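Local structure of transcription termination factor NusA (Planctomyces limnophilus, 4MTN) at residues H51-T55 with S56-M60. The protein probably takes part in both termination and antitermination of transcription, binding the core RNA polymerase and the nascent RNA. Numbering follows the deposited sequence.
Sequences HIDRT and SGQPM
I52 and P59 face each other as a non-hydrogen-bonded antiparallel pair, their side chains on the face of the hairpin that is turned to helices 7-18 and 23-42. CG1 of I52 lies 4.3 Å from CB of P59; with CG1 beside the backbone N (chi1 -59°), CG2 falls anti to that N and comes 3.5 Å from G57 O. A branched aliphatic chain suits this face, because V8 of helix 7-18 touches both residues and F27 and V30 of helix 23-42 pack on I52; proline, with no N-H to offer, costs this pairing nothing, because the strands exchange no bond here. One pair further out, H51 and M60 form a hydrogen-bonded pair, H51 N giving a 2.8 Å bond to M60 O; the return bond from M60 N is modelled too short to be judged. Their side chains stand on the other, exposed face, where only the CB atoms come near each other, at 4.3 Å, and the selenomethionine chain leads away. The whole is a beta hairpin, strands 48-52 and 59-63 of the NusA N-terminal domain, and its turn is held more loosely: D53 N reaches Q58 O in a weak, long bond, and G57 N meets D53 O at 2.8 Å with a bent, weak geometry. G57 has a positive phi (99°), where a CB would press on the preceding carbonyl, hence glycine. With CG anti to its backbone N (chi1 -163°), D53 turns its carboxylate back over the turn; OD1 accepts the T55 hydroxyl at 3.1 Å from above the carboxylate plane, and weakly the T55 amide. An alanine in place of D53 would remove this acceptor and is likely to let the T55 hydroxyl swing and the turn flex. R54 points away from S56-M60 instead, its guanidinium forming salt bridges with E24 and E31 of helix 23-42.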
loop_
_atom_site.group_PDB
_atom_site.type_symbol
_atom_site.label_atom_id
_atom_site.label_comp_id
_atom_site.label_asym_id
_atom_site.label_seq_id
_atom_site.Cartn_x
_atom_site.Cartn_y
_atom_site.Cartn_z
ATOM N N HIS A 51 7.003 -4.661 -40.616
ATOM C CA HIS A 51 7.798 -3.492 -40.270
ATOM C C HIS A 51 7.586 -2.369 -41.275
ATOM O O HIS A 51 7.578 -2.596 -42.483
ATOM C CB HIS A 51 9.284 -3.847 -40.195
ATOM C CG HIS A 51 10.182 -2.654 -40.103
ATOM N ND1 HIS A 51 10.169 -1.793 -39.027
ATOM C CD2 HIS A 51 11.119 -2.174 -40.956
ATOM C CE1 HIS A 51 11.060 -0.837 -39.219
ATOM N NE2 HIS A 51 11.650 -1.045 -40.382
ATOM N N ILE A 52 7.409 -1.155 -40.769
ATOM C CA ILE A 52 7.282 0.012 -41.628
ATOM C C ILE A 52 8.507 0.901 -41.485
ATOM O O ILE A 52 8.828 1.349 -40.386
ATOM C CB ILE A 52 6.021 0.828 -41.299
ATOM C CG1 ILE A 52 4.769 -0.035 -41.467
ATOM C CG2 ILE A 52 5.943 2.064 -42.183
ATOM C CD1 ILE A 52 3.492 0.668 -41.074
ATOM N N ASP A 53 9.196 1.138 -42.597
ATOM C CA ASP A 53 10.347 2.032 -42.602
ATOM C C ASP A 53 9.890 3.428 -42.196
ATOM O O ASP A 53 8.944 3.968 -42.763
ATOM C CB ASP A 53 11.012 2.054 -43.981
ATOM C CG ASP A 53 12.422 2.619 -43.946
ATOM O OD1 ASP A 53 12.707 3.485 -43.092
ATOM O OD2 ASP A 53 13.250 2.196 -44.780
ATOM N N ARG A 54 10.560 4.004 -41.204
ATOM C CA ARG A 54 10.139 5.281 -40.643
ATOM C C ARG A 54 10.297 6.433 -41.634
ATOM O O ARG A 54 9.421 7.289 -41.744
ATOM C CB ARG A 54 10.921 5.578 -39.362
ATOM C CG ARG A 54 10.642 4.597 -38.230
ATOM C CD ARG A 54 9.158 4.546 -37.901
ATOM N NE ARG A 54 8.862 3.644 -36.791
ATOM C CZ ARG A 54 8.454 2.387 -36.937
ATOM N NH1 ARG A 54 8.291 1.876 -38.149
ATOM N NH2 ARG A 54 8.207 1.640 -35.869
ATOM N N THR A 55 11.417 6.454 -42.351
ATOM C CA THR A 55 11.682 7.525 -43.305
ATOM C C THR A 55 10.809 7.437 -44.559
ATOM O O THR A 55 10.116 8.392 -44.907
ATOM C CB THR A 55 13.162 7.533 -43.735
ATOM O OG1 THR A 55 13.503 6.260 -44.300
ATOM C CG2 THR A 55 14.060 7.811 -42.542
ATOM N N SER A 56 10.848 6.290 -45.233
ATOM C CA SER A 56 10.130 6.120 -46.495
ATOM C C SER A 56 8.646 5.805 -46.304
ATOM O O SER A 56 7.797 6.341 -47.015
ATOM C CB SER A 56 10.789 5.023 -47.333
ATOM O OG SER A 56 10.911 3.820 -46.598
ATOM N N GLY A 57 8.337 4.930 -45.353
ATOM C CA GLY A 57 6.957 4.581 -45.067
ATOM C C GLY A 57 6.493 3.286 -45.708
ATOM O O GLY A 57 5.334 2.901 -45.566
ATOM N N GLN A 58 7.396 2.612 -46.415
ATOM C CA GLN A 58 7.049 1.374 -47.109
ATOM C C GLN A 58 6.975 0.185 -46.150
ATOM O O GLN A 58 7.955 -0.146 -45.481
ATOM C CB GLN A 58 8.052 1.091 -48.232
ATOM C CG GLN A 58 9.511 1.217 -47.826
ATOM C CD GLN A 58 10.459 1.063 -49.000
ATOM O OE1 GLN A 58 10.030 0.949 -50.148
ATOM N NE2 GLN A 58 11.757 1.062 -48.717
ATOM N N PRO A 59 5.797 -0.454 -46.076
ATOM C CA PRO A 59 5.550 -1.612 -45.206
ATOM C C PRO A 59 6.326 -2.859 -45.628
ATOM O O PRO A 59 6.342 -3.211 -46.807
ATOM C CB PRO A 59 4.040 -1.845 -45.348
ATOM C CG PRO A 59 3.493 -0.563 -45.896
ATOM C CD PRO A 59 4.575 -0.029 -46.775
HETATM N N MSE A 60 6.954 -3.519 -44.660
HETATM C CA MSE A 60 7.673 -4.763 -44.907
HETATM C C MSE A 60 6.942 -5.918 -44.234
HETATM O O MSE A 60 6.931 -6.020 -43.008
HETATM C CB MSE A 60 9.110 -4.664 -44.386
HETATM C CG MSE A 60 10.024 -5.800 -44.808
HETATM SE SE MSE A 60 10.793 -5.520 -46.576
HETATM C CE MSE A 60 12.152 -6.919 -46.544
#